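Local coordinates for protein actibind (Aspergillus niger, PDB 3D3Z) that is a T2-family ribonuclease that probably cleaves RNA without strict base specificity, preferring adenylic acid, and leaves 3'-phosphate ends, at residues T1-S6 / A19-N24; Q32-D37 / L150-A155. One frame throughout, in Å; residues are numbered along the deposited sequence.

Interaction 1: residues T1-S6 / A19-N24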
loop_
_atom_site.group_PDB
_atom_site.type_symbol
_atom_site.label_atom_id
_atom_site.label_comp_id
_atom_site.label_asym_id
_atom_site.label_seq_id
_atom_site.Cartn_x
_atom_site.Cartn_y
_atom_site.Cartn_z
ATOM N N THR A 1 18.539 14.590 2.388
ATOM C CA THR A 1 17.355 13.710 2.142
ATOM C C THR A 1 17.653 12.325 2.751
ATOM O O THR A 1 18.624 12.160 3.539
ATOM C CB THR A 1 17.070 13.678 0.639
ATOM O OG1 THR A 1 18.314 13.424 -0.036
ATOM C CG2 THR A 1 16.461 15.003 0.157
ATOM N N ILE A 2 16.838 11.320 2.467
ATOM C CA ILE A 2 17.091 10.016 3.102
ATOM C C ILE A 2 18.444 9.441 2.660
ATOM O O ILE A 2 18.873 9.589 1.522
ATOM C CB ILE A 2 15.920 9.003 2.889
ATOM C CG1 ILE A 2 15.841 8.041 4.090
ATOM C CG2 ILE A 2 16.061 8.288 1.559
ATOM C CD1 ILE A 2 14.470 7.409 4.323
ATOM N N ASP A 3 18.998 8.766 3.585
ATOM C CA ASP A 3 20.171 7.940 3.321
ATOM C C ASP A 3 19.983 6.926 2.189
ATOM O O ASP A 3 18.874 6.411 1.954
ATOM C CB ASP A 3 20.704 7.309 4.631
ATOM C CG ASP A 3 19.958 6.044 5.083
ATOM O OD1 ASP A 3 18.820 5.733 4.630
ATOM O OD2 ASP A 3 20.561 5.345 5.943
ATOM N N THR A 4 21.052 6.681 1.431
ATOM C CA THR A 4 20.972 5.729 0.350
ATOM C C THR A 4 21.663 4.473 0.825
ATOM O O THR A 4 22.493 4.515 1.711
ATOM C CB THR A 4 21.588 6.262 -0.946
ATOM O OG1 THR A 4 22.890 6.793 -0.685
ATOM C CG2 THR A 4 20.703 7.354 -1.537
ATOM N N CYS A 5 21.224 3.341 0.325
ATOM C CA CYS A 5 21.813 2.063 0.653
ATOM C C CYS A 5 22.199 1.411 -0.659
ATOM O O CYS A 5 21.633 1.727 -1.704
ATOM C CB CYS A 5 20.775 1.200 1.404
ATOM S SG CYS A 5 20.061 2.008 2.811
ATOM N N SER A 6 23.170 0.501 -0.612
ATOM C CA SER A 6 23.590 -0.197 -1.822
ATOM C C SER A 6 22.410 -0.970 -2.443
ATOM O O SER A 6 21.572 -1.562 -1.729
ATOM C CB SER A 6 24.741 -1.160 -1.514
ATOM O OG SER A 6 24.837 -2.148 -2.542
ATOM N N ALA A 19 18.587 -4.775 12.275
ATOM C CA ALA A 19 17.778 -3.598 11.970
ATOM C C ALA A 19 18.673 -2.357 11.973
ATOM O O ALA A 19 19.405 -2.113 12.929
ATOM C CB ALA A 19 16.675 -3.426 13.009
ATOM N N SER A 20 18.551 -1.580 10.920
ATOM C CA SER A 20 19.315 -0.356 10.757
ATOM C C SER A 20 18.578 0.487 9.778
ATOM O O SER A 20 17.541 0.085 9.252
ATOM C CB SER A 20 20.729 -0.628 10.208
ATOM O OG SER A 20 20.678 -1.005 8.841
ATOM N N CYS A 21 19.134 1.651 9.485
ATOM C CA CYS A 21 18.597 2.428 8.397
ATOM C C CYS A 21 18.582 1.752 7.028
ATOM O O CYS A 21 17.832 2.207 6.146
ATOM C CB CYS A 21 19.279 3.814 8.322
ATOM S SG CYS A 21 18.905 4.791 9.687
ATOM N N CYS A 22 19.390 0.689 6.833
ATOM C CA CYS A 22 19.439 -0.013 5.579
ATOM C C CYS A 22 18.908 -1.449 5.667
ATOM O O CYS A 22 19.223 -2.299 4.801
ATOM C CB CYS A 22 20.855 -0.006 4.998
ATOM S SG CYS A 22 21.319 1.650 4.333
ATOM N N PHE A 23 18.155 -1.722 6.729
ATOM C CA PHE A 23 17.503 -3.032 6.875
ATOM C C PHE A 23 16.152 -2.965 7.596
ATOM O O PHE A 23 16.101 -2.647 8.772
ATOM C CB PHE A 23 18.423 -4.018 7.610
ATOM C CG PHE A 23 18.007 -5.460 7.425
ATOM C CD1 PHE A 23 18.020 -6.026 6.166
ATOM C CD2 PHE A 23 17.529 -6.210 8.509
ATOM C CE1 PHE A 23 17.620 -7.358 5.979
ATOM C CE2 PHE A 23 17.093 -7.531 8.333
ATOM C CZ PHE A 23 17.161 -8.093 7.060
ATOM N N ASN A 24 15.077 -3.280 6.877
ATOM C CA ASN A 24 13.727 -3.280 7.432
ATOM C C ASN A 24 13.481 -4.510 8.316
ATOM O O ASN A 24 13.483 -5.653 7.835
ATOM C CB ASN A 24 12.659 -3.159 6.310
ATOM C CG ASN A 24 12.597 -1.759 5.697
ATOM O OD1 ASN A 24 12.006 -0.830 6.289
ATOM N ND2 ASN A 24 13.187 -1.603 4.506
#

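Interaction 2: residues Q32-D37 / L150-A155. With D3Z (1-(5-deoxy-beta-L-xylofuranosyl)pyrimidine-2,4(1H,3H)-dione), chain E.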
loop_
_atom_site.group_PDB
_atom_site.type_symbol
_atom_site.label_atom_id
_atom_site.label_comp_id
_atom_site.label_asym_id
_atom_site.label_seq_id
_atom_site.Cartn_x
_atom_site.Cartn_y
_atom_site.Cartn_z
ATOM N N GLN A 32 1.750 -3.283 0.185
ATOM C CA GLN A 32 1.050 -2.217 -0.522
ATOM C C GLN A 32 -0.400 -2.682 -0.693
ATOM O O GLN A 32 -0.698 -3.627 -1.407
ATOM C CB GLN A 32 1.678 -1.872 -1.861
ATOM C CG GLN A 32 1.353 -0.438 -2.371
ATOM C CD GLN A 32 -0.104 -0.219 -2.784
ATOM O OE1 GLN A 32 -0.561 -0.701 -3.834
ATOM N NE2 GLN A 32 -0.817 0.648 -2.021
ATOM N N THR A 33 -1.300 -1.983 -0.005
ATOM C CA THR A 33 -2.710 -2.424 0.078
ATOM C C THR A 33 -3.609 -1.481 -0.727
ATOM O O THR A 33 -3.338 -0.277 -0.829
ATOM C CB THR A 33 -3.175 -2.519 1.526
ATOM O OG1 THR A 33 -3.084 -1.231 2.140
ATOM C CG2 THR A 33 -2.287 -3.481 2.259
ATOM N N GLN A 34 -4.656 -2.049 -1.328
ATOM C CA GLN A 34 -5.564 -1.321 -2.179
ATOM C C GLN A 34 -7.054 -1.609 -1.904
ATOM O O GLN A 34 -7.408 -2.652 -1.376
ATOM C CB GLN A 34 -5.240 -1.669 -3.635
ATOM C CG GLN A 34 -3.829 -1.376 -4.047
ATOM C CD GLN A 34 -3.556 -1.705 -5.499
ATOM O OE1 GLN A 34 -4.498 -1.943 -6.289
ATOM N NE2 GLN A 34 -2.284 -1.600 -5.894
ATOM N N PHE A 35 -7.925 -0.685 -2.299
ATOM C CA PHE A 35 -9.364 -0.849 -2.191
ATOM C C PHE A 35 -10.061 -0.815 -3.538
ATOM O O PHE A 35 -9.625 -0.105 -4.403
ATOM C CB PHE A 35 -9.939 0.375 -1.494
ATOM C CG PHE A 35 -9.806 0.347 -0.027
ATOM C CD1 PHE A 35 -10.150 -0.780 0.680
ATOM C CD2 PHE A 35 -9.407 1.482 0.672
ATOM C CE1 PHE A 35 -10.086 -0.784 2.034
ATOM C CE2 PHE A 35 -9.341 1.460 2.039
ATOM C CZ PHE A 35 -9.678 0.333 2.712
ATOM N N TRP A 36 -11.161 -1.556 -3.639
ATOM C CA TRP A 36 -12.186 -1.375 -4.668
ATOM C C TRP A 36 -13.486 -0.883 -3.958
ATOM O O TRP A 36 -14.248 -1.680 -3.364
ATOM C CB TRP A 36 -12.385 -2.706 -5.457
ATOM C CG TRP A 36 -13.371 -2.563 -6.549
ATOM C CD1 TRP A 36 -14.685 -3.035 -6.583
ATOM C CD2 TRP A 36 -13.157 -1.886 -7.780
ATOM N NE1 TRP A 36 -15.278 -2.657 -7.761
ATOM C CE2 TRP A 36 -14.360 -1.988 -8.529
ATOM C CE3 TRP A 36 -12.056 -1.228 -8.347
ATOM C CZ2 TRP A 36 -14.494 -1.422 -9.782
ATOM C CZ3 TRP A 36 -12.196 -0.667 -9.614
ATOM C CH2 TRP A 36 -13.402 -0.776 -10.317
ATOM N N ASP A 37 -13.706 0.434 -3.945
ATOM C CA ASP A 37 -14.809 1.045 -3.240
ATOM C C ASP A 37 -15.937 1.258 -4.248
ATOM O O ASP A 37 -15.818 2.077 -5.154
ATOM C CB ASP A 37 -14.400 2.394 -2.606
ATOM C CG ASP A 37 -13.434 2.259 -1.416
ATOM O OD1 ASP A 37 -13.309 1.169 -0.812
ATOM O OD2 ASP A 37 -12.780 3.296 -1.069
ATOM N N LEU A 150 1.376 -0.981 -9.589
ATOM C CA LEU A 150 0.490 -2.113 -9.240
ATOM C C LEU A 150 -0.920 -1.809 -9.688
ATOM O O LEU A 150 -1.803 -1.666 -8.849
ATOM C CB LEU A 150 0.525 -2.313 -7.715
ATOM C CG LEU A 150 1.843 -2.813 -7.159
ATOM C CD1 LEU A 150 1.891 -2.660 -5.655
ATOM C CD2 LEU A 150 2.064 -4.266 -7.568
ATOM N N ASP A 151 -1.100 -1.646 -11.001
ATOM C CA ASP A 151 -2.381 -1.296 -11.594
ATOM C C ASP A 151 -3.234 -2.593 -11.717
ATOM O O ASP A 151 -3.310 -3.226 -12.767
ATOM C CB ASP A 151 -2.191 -0.604 -12.934
ATOM C CG ASP A 151 -3.495 -0.171 -13.579
ATOM O OD1 ASP A 151 -4.605 -0.407 -13.052
ATOM O OD2 ASP A 151 -3.415 0.401 -14.683
ATOM N N SER A 152 -3.851 -2.929 -10.598
ATOM C CA SER A 152 -4.798 -4.031 -10.419
ATOM C C SER A 152 -5.913 -4.049 -11.458
ATOM O O SER A 152 -6.187 -5.095 -12.048
ATOM C CB SER A 152 -5.377 -3.904 -8.993
ATOM O OG SER A 152 -4.343 -4.030 -8.047
ATOM N N TYR A 153 -6.574 -2.919 -11.692
ATOM C CA TYR A 153 -7.658 -2.877 -12.675
ATOM C C TYR A 153 -7.221 -3.368 -14.052
ATOM O O TYR A 153 -7.929 -4.178 -14.670
ATOM C CB TYR A 153 -8.261 -1.500 -12.825
ATOM C CG TYR A 153 -9.482 -1.510 -13.710
ATOM C CD1 TYR A 153 -10.745 -1.583 -13.144
ATOM C CD2 TYR A 153 -9.385 -1.507 -15.121
ATOM C CE1 TYR A 153 -11.870 -1.602 -13.909
ATOM C CE2 TYR A 153 -10.542 -1.550 -15.915
ATOM C CZ TYR A 153 -11.779 -1.604 -15.286
ATOM O OH TYR A 153 -12.960 -1.636 -15.994
ATOM N N THR A 154 -6.086 -2.869 -14.532
ATOM C CA THR A 154 -5.578 -3.263 -15.833
ATOM C C THR A 154 -5.080 -4.702 -15.848
ATOM O O THR A 154 -5.307 -5.416 -16.811
ATOM C CB THR A 154 -4.476 -2.328 -16.303
ATOM O OG1 THR A 154 -5.032 -1.020 -16.413
ATOM C CG2 THR A 154 -3.974 -2.738 -17.691
ATOM N N ALA A 155 -4.411 -5.132 -14.795
ATOM C CA ALA A 155 -3.960 -6.520 -14.737
ATOM C C ALA A 155 -5.177 -7.474 -14.815
ATOM O O ALA A 155 -5.113 -8.526 -15.467
ATOM C CB ALA A 155 -3.165 -6.770 -13.490
HETATM N N1 D3Z E . -11.615 3.313 5.287
HETATM C C2 D3Z E . -11.509 4.705 5.099
HETATM N N3 D3Z E . -11.453 5.198 3.866
HETATM C C4 D3Z E . -11.480 4.410 2.790
HETATM C C5 D3Z E . -11.581 3.055 2.966
HETATM C C6 D3Z E . -11.650 2.505 4.239
HETATM O O2 D3Z E . -11.473 5.493 6.068
HETATM O O4 D3Z E . -11.437 4.858 1.625
HETATM C "C1'" D3Z E . -11.665 2.748 6.612
HETATM C "C2'" D3Z E . -10.985 3.758 7.513
HETATM O "O2'" D3Z E . -11.952 4.357 8.395
HETATM C "C3'" D3Z E . -9.859 3.009 8.203
HETATM C "C4'" D3Z E . -9.923 1.572 7.719
HETATM O "O3'" D3Z E . -8.601 3.561 7.849
HETATM O "O4'" D3Z E . -10.905 1.528 6.664
HETATM C "C5'" D3Z E . -8.541 1.126 7.254
HETATM O O HOH W 1 -4.422 -0.159 -8.731
#

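Interaction 1: residues T1-S6 / A19-N24
The covalent bond between Cys5 and Cys22 illustrates how a disulfide can carry most of a small surface contact. Along the Cys5 side chain, CB lies 3.0 Å from Cys22 SG, a distance set by the Cys5 SG between them, and has Cys22 CB as its next neighbour. One atom further, Cys5 SG reaches its partner Cys22 SG at 2.0 Å. Both sulfurs sit anti to their own carbonyl carbon and beside the backbone N (chi1 -53° in Cys5, -73° in Cys22); these torsions bring them together across the gap, where the S-S bond turns sharply off each CB-SG bond. The chi3 of -84° gives the bridge a left-handed twist close to the preferred right angle about the S-S bond. On its flank, Cys21 O lies 4.0 Å from Cys5 SG, a loose approach.

Beside the bridge, Asp3 directs its CB toward the other segment and its carboxylate lies near Cys21 CB. Asp3 has two conformers, however, so the close approach of OD2 to that carbon is doubtful in detail. Cys21 itself turns its sulfur elsewhere, to Cys126, and the Asp3 backbone is hydrogen-bonded to the same Cys126, which ties both segments to the loop that holds it.

The cysteines of 19-24 are presented by a type I beta turn from Ser20 to Phe23, with Cys21 and Cys22 as its two central residues. Ser20 OG steadies it by accepting from Cys22 N at 2.9 Å. The result is an ST turn within a type I beta turn, whose adjacent half-cystines go to two partners, Cys5 and Cys126, and fasten the N-terminal loop of this RNase T2 family protein at the surface.

Interaction 2: residues Q32-D37 / L150-A155
Gln34 OE1 takes the hydroxyl of Ser152 in a short bond, OG to OE1 2.7 Å, with the donor standing above the carbonyl plane. A water lies 3.0 Å from Gln34 OE1 and links it to Leu150 O, though its protons are contested by further acceptors. The amide nitrogen is held too: Gln34 NE2 donates to Leu150 O at 3.0 Å, nearly straight at 170° and in the carbonyl plane, on a lone pair. It also donates to Gln32 OE1 at 2.8 Å. With both NE2 protons used within the amide plane, the rotation of this buried group is fixed. An extended chain beyond CG (chi2 -179°) carries it out from the strand to the other segment, while Ser152 OG has a second partner in Tyr201 OH.

Leu150 CD1 lies against CB, CG and OE1 of the bent Gln32 side chain. The apolar pair is Trp36 and Tyr153, where Trp36 CZ3 meets the edge of the tyrosine ring at CD1, 3.9 Å away. The helix start is capped by Asp151, whose carboxylate accepts from Thr154 N and OG1.

Phe35 packs obliquely on the uracil of the bound nucleoside analogue and stacks with His51, a predicted active-site residue. On the side of strand 29-35 away from that ligand, Gln34 binds the N-terminal approach and first turn of helix 152-158 to the antiparallel sheet of the RNase T2 fold.

Interaction 1 closes before interaction 2 opens, so the two run in series along the chain, on opposite sides of its centre. Their centres lie 28 Å apart and their nearest atoms about 12 Å apart, without touching. The loop of 19-24 nevertheless leads after a few residues into strand 29-35, whose last residues belong to interaction 2. Interaction 1 spans only 12 intervening residues, none helical or stranded. Interaction 2 joins parts 113 residues apart and brings helix 152-158 onto the antiparallel sheet. The N-terminal region is thus fixed by a covalent bond at the surface, and the next strand is joined to a helix by side-chain hydrogen bonds in the interior.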